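Chromosome-partitioning protein Spo0J (Thermus thermophilus HB27, PDB 1VZ0) binds the centromere-like parS site, stimulates the ATPase activity of its partner Soj and is probably involved in chromosome partitioning. Local coordinates at residues 49-54 / 84-89; 58-63 / 78-83; 100-105 / 133-138. All coordinates share one frame; numbering follows the deposited sequence.

Contact 1 (49-54 / 84-89); sequences ELADSI and ALMAGL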
loop_
_atom_site.group_PDB
_atom_site.type_symbol
_atom_site.label_atom_id
_atom_site.label_comp_id
_atom_site.label_asym_id
_atom_site.label_seq_id
_atom_site.Cartn_x
_atom_site.Cartn_y
_atom_site.Cartn_z
ATOM N N GLU C 49 -7.784 13.530 -9.976
ATOM C CA GLU C 49 -7.928 13.157 -11.375
ATOM C C GLU C 49 -9.183 12.305 -11.579
ATOM O O GLU C 49 -9.836 12.398 -12.621
ATOM C CB GLU C 49 -6.665 12.422 -11.855
ATOM C CG GLU C 49 -5.423 13.316 -11.814
ATOM C CD GLU C 49 -4.118 12.600 -12.130
ATOM O OE1 GLU C 49 -3.052 13.222 -11.921
ATOM O OE2 GLU C 49 -4.145 11.435 -12.584
ATOM N N LEU C 50 -9.527 11.495 -10.576
ATOM C CA LEU C 50 -10.713 10.647 -10.657
ATOM C C LEU C 50 -11.944 11.539 -10.532
ATOM O O LEU C 50 -12.938 11.341 -11.219
ATOM C CB LEU C 50 -10.733 9.611 -9.526
ATOM C CG LEU C 50 -11.383 8.249 -9.809
ATOM C CD1 LEU C 50 -11.917 7.687 -8.503
ATOM C CD2 LEU C 50 -12.504 8.369 -10.819
ATOM N N ALA C 51 -11.862 12.518 -9.641
ATOM C CA ALA C 51 -12.956 13.451 -9.417
ATOM C C ALA C 51 -13.251 14.300 -10.653
ATOM O O ALA C 51 -14.411 14.486 -11.020
ATOM C CB ALA C 51 -12.630 14.357 -8.237
ATOM N N ASP C 52 -12.201 14.821 -11.281
ATOM C CA ASP C 52 -12.355 15.659 -12.470
ATOM C C ASP C 52 -13.074 14.903 -13.579
ATOM O O ASP C 52 -13.925 15.458 -14.268
ATOM C CB ASP C 52 -10.983 16.117 -12.984
ATOM C CG ASP C 52 -10.308 17.111 -12.055
ATOM O OD1 ASP C 52 -9.061 17.193 -12.086
ATOM O OD2 ASP C 52 -11.018 17.817 -11.304
ATOM N N SER C 53 -12.724 13.634 -13.741
ATOM C CA SER C 53 -13.319 12.803 -14.772
ATOM C C SER C 53 -14.792 12.493 -14.531
ATOM O O SER C 53 -15.574 12.436 -15.481
ATOM C CB SER C 53 -12.540 11.497 -14.904
ATOM O OG SER C 53 -13.113 10.662 -15.896
ATOM N N ILE C 54 -15.182 12.289 -13.275
ATOM C CA ILE C 54 -16.578 11.976 -12.996
ATOM C C ILE C 54 -17.478 13.208 -13.002
ATOM O O ILE C 54 -18.696 13.081 -13.089
ATOM C CB ILE C 54 -16.749 11.219 -11.659
ATOM C CG1 ILE C 54 -16.373 12.119 -10.488
ATOM C CG2 ILE C 54 -15.895 9.961 -11.669
ATOM C CD1 ILE C 54 -16.578 11.466 -9.149
ATOM N N ALA C 84 -16.604 11.484 -5.831
ATOM C CA ALA C 84 -17.933 11.951 -6.206
ATOM C C ALA C 84 -18.243 13.231 -5.445
ATOM O O ALA C 84 -18.884 14.142 -5.976
ATOM C CB ALA C 84 -18.966 10.889 -5.891
ATOM N N LEU C 85 -17.788 13.291 -4.198
ATOM C CA LEU C 85 -17.993 14.474 -3.379
ATOM C C LEU C 85 -17.210 15.638 -3.985
ATOM O O LEU C 85 -17.758 16.717 -4.196
ATOM C CB LEU C 85 -17.534 14.216 -1.941
ATOM C CG LEU C 85 -18.476 13.355 -1.094
ATOM C CD1 LEU C 85 -17.823 12.988 0.224
ATOM C CD2 LEU C 85 -19.752 14.121 -0.843
ATOM N N MET C 86 -15.928 15.408 -4.265
ATOM C CA MET C 86 -15.080 16.435 -4.866
ATOM C C MET C 86 -15.677 16.924 -6.186
ATOM O O MET C 86 -15.641 18.117 -6.488
ATOM C CB MET C 86 -13.669 15.890 -5.128
ATOM C CG MET C 86 -12.670 16.120 -4.002
ATOM S SD MET C 86 -10.986 15.745 -4.530
ATOM C CE MET C 86 -10.757 16.998 -5.759
ATOM N N ALA C 87 -16.222 15.994 -6.965
ATOM C CA ALA C 87 -16.818 16.312 -8.258
ATOM C C ALA C 87 -18.059 17.191 -8.117
ATOM O O ALA C 87 -18.534 17.778 -9.094
ATOM C CB ALA C 87 -17.167 15.028 -8.992
ATOM N N GLY C 88 -18.581 17.273 -6.896
ATOM C CA GLY C 88 -19.755 18.084 -6.640
ATOM C C GLY C 88 -21.057 17.474 -7.125
ATOM O O GLY C 88 -22.020 18.199 -7.372
ATOM N N LEU C 89 -21.097 16.154 -7.266
ATOM C CA LEU C 89 -22.314 15.486 -7.718
ATOM C C LEU C 89 -23.377 15.511 -6.621
ATOM O O LEU C 89 -23.054 15.505 -5.432
ATOM C CB LEU C 89 -22.022 14.035 -8.113
ATOM C CG LEU C 89 -21.011 13.781 -9.237
ATOM C CD1 LEU C 89 -20.994 12.295 -9.565
ATOM C CD2 LEU C 89 -21.383 14.589 -10.474
#

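Contact 2 (58-63 / 78-83); sequences GLLQPL and ERRYRA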
loop_
_atom_site.group_PDB
_atom_site.type_symbol
_atom_site.label_atom_id
_atom_site.label_comp_id
_atom_site.label_asym_id
_atom_site.label_seq_id
_atom_site.Cartn_x
_atom_site.Cartn_y
_atom_site.Cartn_z
ATOM N N GLY C 58 -20.068 11.437 -14.545
ATOM C CA GLY C 58 -20.650 10.883 -13.334
ATOM C C GLY C 58 -19.869 9.671 -12.859
ATOM O O GLY C 58 -18.842 9.325 -13.439
ATOM N N LEU C 59 -20.356 9.010 -11.815
ATOM C CA LEU C 59 -19.660 7.850 -11.277
ATOM C C LEU C 59 -19.499 6.667 -12.221
ATOM O O LEU C 59 -20.421 6.286 -12.939
ATOM C CB LEU C 59 -20.334 7.370 -9.994
ATOM C CG LEU C 59 -19.484 7.540 -8.733
ATOM C CD1 LEU C 59 -20.160 6.865 -7.549
ATOM C CD2 LEU C 59 -18.118 6.937 -8.971
ATOM N N LEU C 60 -18.302 6.089 -12.186
ATOM C CA LEU C 60 -17.938 4.931 -12.997
ATOM C C LEU C 60 -18.799 3.717 -12.643
ATOM O O LEU C 60 -19.801 3.432 -13.303
ATOM C CB LEU C 60 -16.444 4.596 -12.791
ATOM C CG LEU C 60 -15.820 4.557 -11.380
ATOM C CD1 LEU C 60 -14.475 3.854 -11.409
ATOM C CD2 LEU C 60 -15.649 5.956 -10.861
ATOM N N GLN C 61 -18.389 2.997 -11.604
ATOM C CA GLN C 61 -19.114 1.826 -11.147
ATOM C C GLN C 61 -19.847 2.129 -9.854
ATOM O O GLN C 61 -19.476 3.034 -9.112
ATOM C CB GLN C 61 -18.161 0.645 -10.958
ATOM C CG GLN C 61 -17.706 0.034 -12.276
ATOM C CD GLN C 61 -18.873 -0.295 -13.207
ATOM O OE1 GLN C 61 -19.550 0.601 -13.722
ATOM N NE2 GLN C 61 -19.116 -1.585 -13.421
ATOM N N PRO C 62 -20.906 1.365 -9.568
ATOM C CA PRO C 62 -21.729 1.528 -8.369
ATOM C C PRO C 62 -20.969 1.530 -7.053
ATOM O O PRO C 62 -19.937 0.878 -6.919
ATOM C CB PRO C 62 -22.685 0.342 -8.447
ATOM C CG PRO C 62 -22.790 0.078 -9.903
ATOM C CD PRO C 62 -21.367 0.212 -10.358
ATOM N N LEU C 63 -21.481 2.290 -6.094
ATOM C CA LEU C 63 -20.913 2.329 -4.757
ATOM C C LEU C 63 -21.677 1.210 -4.064
ATOM O O LEU C 63 -22.718 0.781 -4.553
ATOM C CB LEU C 63 -21.232 3.643 -4.050
ATOM C CG LEU C 63 -20.624 4.940 -4.573
ATOM C CD1 LEU C 63 -21.118 6.108 -3.724
ATOM C CD2 LEU C 63 -19.108 4.847 -4.527
ATOM N N GLU C 78 -14.657 3.625 -1.119
ATOM C CA GLU C 78 -14.317 4.876 -0.459
ATOM C C GLU C 78 -13.781 5.945 -1.424
ATOM O O GLU C 78 -14.254 7.077 -1.405
ATOM C CB GLU C 78 -13.305 4.617 0.669
ATOM C CG GLU C 78 -13.234 5.720 1.743
ATOM C CD GLU C 78 -14.420 5.701 2.716
ATOM O OE1 GLU C 78 -14.702 4.613 3.262
ATOM O OE2 GLU C 78 -15.059 6.761 2.947
ATOM N N ARG C 79 -12.808 5.600 -2.266
ATOM C CA ARG C 79 -12.258 6.587 -3.198
ATOM C C ARG C 79 -13.284 7.046 -4.220
ATOM O O ARG C 79 -13.348 8.227 -4.575
ATOM C CB ARG C 79 -11.012 6.036 -3.900
ATOM C CG ARG C 79 -9.742 6.343 -3.109
ATOM C CD ARG C 79 -8.484 5.731 -3.709
ATOM N NE ARG C 79 -8.082 6.318 -4.988
ATOM C CZ ARG C 79 -7.378 7.439 -5.135
ATOM N NH1 ARG C 79 -7.077 7.860 -6.355
ATOM N NH2 ARG C 79 -6.969 8.137 -4.080
ATOM N N ARG C 80 -14.089 6.104 -4.687
ATOM C CA ARG C 80 -15.133 6.409 -5.643
ATOM C C ARG C 80 -16.047 7.433 -4.955
ATOM O O ARG C 80 -16.401 8.468 -5.524
ATOM C CB ARG C 80 -15.912 5.129 -5.968
ATOM C CG ARG C 80 -16.168 4.905 -7.445
ATOM C CD ARG C 80 -15.214 3.902 -8.069
ATOM N NE ARG C 80 -15.570 2.522 -7.753
ATOM C CZ ARG C 80 -15.045 1.453 -8.351
ATOM N NH1 ARG C 80 -14.130 1.590 -9.306
ATOM N NH2 ARG C 80 -15.432 0.237 -7.989
ATOM N N TYR C 81 -16.388 7.139 -3.704
ATOM C CA TYR C 81 -17.269 7.976 -2.895
ATOM C C TYR C 81 -16.721 9.384 -2.683
ATOM O O TYR C 81 -17.426 10.373 -2.894
ATOM C CB TYR C 81 -17.504 7.288 -1.545
ATOM C CG TYR C 81 -18.185 8.125 -0.482
ATOM C CD1 TYR C 81 -19.553 8.398 -0.539
ATOM C CD2 TYR C 81 -17.463 8.618 0.604
ATOM C CE1 TYR C 81 -20.182 9.137 0.460
ATOM C CE2 TYR C 81 -18.080 9.356 1.605
ATOM C CZ TYR C 81 -19.442 9.610 1.530
ATOM O OH TYR C 81 -20.071 10.314 2.534
ATOM N N ARG C 82 -15.462 9.475 -2.276
ATOM C CA ARG C 82 -14.850 10.772 -2.030
ATOM C C ARG C 82 -14.605 11.581 -3.292
ATOM O O ARG C 82 -14.611 12.809 -3.255
ATOM C CB ARG C 82 -13.556 10.588 -1.235
ATOM C CG ARG C 82 -13.834 9.932 0.097
ATOM C CD ARG C 82 -12.722 10.087 1.097
ATOM N NE ARG C 82 -13.138 9.509 2.373
ATOM C CZ ARG C 82 -14.076 10.019 3.170
ATOM N NH1 ARG C 82 -14.384 9.404 4.302
ATOM N NH2 ARG C 82 -14.692 11.151 2.855
ATOM N N ALA C 83 -14.398 10.898 -4.412
ATOM C CA ALA C 83 -14.182 11.599 -5.667
ATOM C C ALA C 83 -15.516 12.189 -6.120
ATOM O O ALA C 83 -15.559 13.265 -6.714
ATOM C CB ALA C 83 -13.635 10.646 -6.723
#

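Contact 3 (100-105 / 133-138); sequences TDREAL and MGLTQE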
loop_
_atom_site.group_PDB
_atom_site.type_symbol
_atom_site.label_atom_id
_atom_site.label_comp_id
_atom_site.label_asym_id
_atom_site.label_seq_id
_atom_site.Cartn_x
_atom_site.Cartn_y
_atom_site.Cartn_z
ATOM N N THR C 100 -25.166 -6.653 8.379
ATOM C CA THR C 100 -24.932 -6.450 9.802
ATOM C C THR C 100 -23.539 -5.834 9.942
ATOM O O THR C 100 -22.732 -5.881 9.007
ATOM C CB THR C 100 -24.973 -7.780 10.594
ATOM O OG1 THR C 100 -23.872 -8.615 10.205
ATOM C CG2 THR C 100 -26.281 -8.517 10.325
ATOM N N ASP C 101 -23.257 -5.251 11.099
ATOM C CA ASP C 101 -21.955 -4.641 11.322
ATOM C C ASP C 101 -20.850 -5.628 10.977
ATOM O O ASP C 101 -19.869 -5.291 10.313
ATOM C CB ASP C 101 -21.827 -4.209 12.781
ATOM C CG ASP C 101 -22.798 -3.099 13.142
ATOM O OD1 ASP C 101 -22.792 -2.648 14.306
ATOM O OD2 ASP C 101 -23.571 -2.676 12.254
ATOM N N ARG C 102 -21.037 -6.858 11.429
ATOM C CA ARG C 102 -20.085 -7.927 11.203
ATOM C C ARG C 102 -19.826 -8.196 9.712
ATOM O O ARG C 102 -18.673 -8.378 9.303
ATOM C CB ARG C 102 -20.599 -9.176 11.921
ATOM C CG ARG C 102 -19.768 -10.415 11.756
ATOM C CD ARG C 102 -20.395 -11.555 12.537
ATOM N NE ARG C 102 -20.024 -12.857 11.993
ATOM C CZ ARG C 102 -18.774 -13.289 11.900
ATOM N NH1 ARG C 102 -17.784 -12.513 12.319
ATOM N NH2 ARG C 102 -18.515 -14.486 11.385
ATOM N N GLU C 103 -20.883 -8.210 8.900
ATOM C CA GLU C 103 -20.732 -8.457 7.464
ATOM C C GLU C 103 -20.031 -7.274 6.805
ATOM O O GLU C 103 -19.221 -7.449 5.892
ATOM C CB GLU C 103 -22.094 -8.651 6.777
ATOM C CG GLU C 103 -23.004 -9.719 7.385
ATOM C CD GLU C 103 -24.327 -9.843 6.641
ATOM O OE1 GLU C 103 -24.372 -10.576 5.629
ATOM O OE2 GLU C 103 -25.312 -9.192 7.059
ATOM N N ALA C 104 -20.364 -6.068 7.258
ATOM C CA ALA C 104 -19.781 -4.858 6.699
ATOM C C ALA C 104 -18.277 -4.855 6.936
ATOM O O ALA C 104 -17.500 -4.460 6.065
ATOM C CB ALA C 104 -20.414 -3.634 7.322
ATOM N N LEU C 105 -17.875 -5.303 8.118
ATOM C CA LEU C 105 -16.462 -5.363 8.466
ATOM C C LEU C 105 -15.786 -6.421 7.604
ATOM O O LEU C 105 -14.705 -6.201 7.059
ATOM C CB LEU C 105 -16.291 -5.736 9.932
ATOM C CG LEU C 105 -15.147 -5.075 10.700
ATOM C CD1 LEU C 105 -14.827 -5.935 11.916
ATOM C CD2 LEU C 105 -13.914 -4.921 9.822
ATOM N N MET C 133 -13.046 -13.077 13.590
ATOM C CA MET C 133 -14.462 -12.828 13.427
ATOM C C MET C 133 -15.235 -14.138 13.325
ATOM O O MET C 133 -16.449 -14.142 13.161
ATOM C CB MET C 133 -14.695 -11.957 12.195
ATOM C CG MET C 133 -14.400 -10.496 12.450
ATOM S SD MET C 133 -14.592 -9.496 11.001
ATOM C CE MET C 133 -16.269 -9.963 10.477
ATOM N N GLY C 134 -14.524 -15.255 13.425
ATOM C CA GLY C 134 -15.191 -16.541 13.362
ATOM C C GLY C 134 -14.995 -17.364 12.102
ATOM O O GLY C 134 -15.387 -18.532 12.068
ATOM N N LEU C 135 -14.400 -16.783 11.065
ATOM C CA LEU C 135 -14.188 -17.536 9.836
ATOM C C LEU C 135 -13.063 -18.546 9.938
ATOM O O LEU C 135 -12.220 -18.482 10.836
ATOM C CB LEU C 135 -13.897 -16.612 8.656
ATOM C CG LEU C 135 -15.080 -15.883 8.026
ATOM C CD1 LEU C 135 -15.585 -14.810 8.973
ATOM C CD2 LEU C 135 -14.646 -15.266 6.706
ATOM N N THR C 136 -13.070 -19.479 8.993
ATOM C CA THR C 136 -12.069 -20.524 8.914
ATOM C C THR C 136 -11.157 -20.156 7.761
ATOM O O THR C 136 -11.532 -19.366 6.889
ATOM C CB THR C 136 -12.701 -21.886 8.588
ATOM O OG1 THR C 136 -13.927 -22.030 9.310
ATOM C CG2 THR C 136 -11.753 -23.019 8.980
ATOM N N GLN C 137 -9.960 -20.732 7.756
ATOM C CA GLN C 137 -9.004 -20.467 6.695
ATOM C C GLN C 137 -9.650 -20.807 5.356
ATOM O O GLN C 137 -9.402 -20.148 4.347
ATOM C CB GLN C 137 -7.737 -21.304 6.906
ATOM C CG GLN C 137 -7.063 -21.060 8.253
ATOM C CD GLN C 137 -5.667 -21.641 8.322
ATOM O OE1 GLN C 137 -5.012 -21.597 9.367
ATOM N NE2 GLN C 137 -5.198 -22.187 7.207
ATOM N N GLU C 138 -10.499 -21.832 5.368
ATOM C CA GLU C 138 -11.198 -22.281 4.173
ATOM C C GLU C 138 -12.094 -21.181 3.613
ATOM O O GLU C 138 -11.982 -20.816 2.441
ATOM C CB GLU C 138 -12.041 -23.525 4.486
ATOM C CG GLU C 138 -11.243 -24.764 4.920
ATOM C CD GLU C 138 -10.730 -24.688 6.356
ATOM O OE1 GLU C 138 -9.887 -23.818 6.657
ATOM O OE2 GLU C 138 -11.172 -25.507 7.190
#

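Contact 1 (49-54 / 84-89)
Ala84 meets Ile54 where helix 38-57 packs against the end of helix 78-86 and the turn after it, a close helix-helix packing in the ParB N-terminal domain. The CD1 tip of Ile54 ends on the backbone of Ala84, 3.3 Å from its CA, with the Ala84 methyl farther off. Ala83, the residue before, is touched by Leu50, Ala51 and Ile54 as well. Met86 comes next. Its CB sits 3.6 Å from Ala51 CB, and the chain then bends at chi3 (65°), which turns the CE methyl back to the same alanine; Leu47 and Lys48 of helix 38-57 touch Met86 as well. Ala87 marks the closest approach of the backbones, its CA 4.9 Å from that of Ala51. The small alanine side chains are consistent with so close an approach. Ala87 CB touches Ala51 O at 3.5 Å and Ile54 CG1 at 3.4 Å, the latter a tight carbon contact. At Gly88 the helix is closed by a Schellman motif: phi is positive, Gly88 N bonds back to Leu85 O and Leu89 N to Ala84 O. That reversal brings Leu89 round to face helix 38-57 again. On the far side of that helix, Ser53 OG is hydrogen-bonded to Glu163 of the second subunit, so the helix is shared between this packing and the dimer. Beyond the Schellman turn, the CD2 methyl of Leu89 reaches the carbonyl O of Ile54 at 4.0 Å.

Contact 2 (58-63 / 78-83)
Arg80 reaches from helix 78-86 across the loop that leads from helix 38-57 into strand 63-68; Leu59 and Leu60 of that loop and Leu63, which starts the strand, lie along its aliphatic part. Leu59 and Leu60 both cross the arginine chain at roughly a right angle. CD2 of Leu59 presses on Arg80 CG at 3.2 Å, while Leu60 packs against Arg80 CD with CG and both methyls, its CD1 carrying on to NH1. Leu63 runs the other way past the root of the chain, CD2 lying 3.5 Å from Arg80 CB; its CD1 meets the Tyr81 ring at the edge. Bends at chi2 (101°) and chi3 (78°) bring the guanidinium to Gln61, whose CB lies over one face, 4.0 Å above the plane and toward the rim. Behind the leucines, Leu59 and Leu63 rest on Val92 of strand 91-96, which ties helix and loop to the sheet of the ParB N-terminal domain. Arg80 NH2 forms a salt bridge with Glu172 of the second subunit; NE is buried without a partner in the model. The contact is thus apolar along the arginine chain, and its charge is probably balanced mainly by the second subunit.

Contact 3 (100-105 / 133-138)
Met133 packs into the start of helix 101-114, and the snug half of this contact belongs to its side chain. The thioether sulfur SD lies 3.7 Å from CD1 of Leu105. A bend at chi3 (53°) then sends the CE methyl toward Arg102, where it meets the backbone O at 3.1 Å and the side-chain CG at 3.8 Å. Glu106 and Leu109, farther along the same helix, also touch Met133. The solvent side is the far end of Arg102, where the contacts to Gly134 and Leu135 are loose. With CG anti to the backbone N (chi1 178°) and the chain extended as far as NE, Arg102 runs alongside Met133, head to tail, and carries its guanidinium to the turn after helix 120-132. The Met133 carbonyl lies at the edge of that group, but the modelled approach is too close to be trusted in detail. Leu135 CD1 comes to 3.8 Å from Arg102 NH2, obliquely. The turn itself is a Schellman motif closed at Gly134, and Thr136 next precedes helix 137-144, the inferred first helix of the helix-turn-helix. On the other segment, Thr100 and Glu103 form a capping box at the head of helix 101-114. The contact thus joins the first helix after the N-terminal sheet to the approach of the DNA-binding motif, through apolar methionine packing plus a solvent-side arginine whose precise bonding remains doubtful.

Overall arrangement
Contacts 1 and 2 form one continuous packing in the ParB N-terminal domain, their centres about 8 Å apart, and both use helix 78-86: contact 1 sets it against helix 38-57, contact 2 against the following loop and the start of strand 63-68, nested inside the chain loop that contact 1 closes. Both are partly buried. Contact 1 is built from alanines, Ile54 and Met86 at close backbone range, whereas contact 2 lays leucines along an arginine chain whose charge is met by the second subunit. Contact 3 stands apart, about 25 Å from contact 2 between centres. It lies at the surface, linking helix 101-114 to the region of the helix-turn-helix through methionine and arginine.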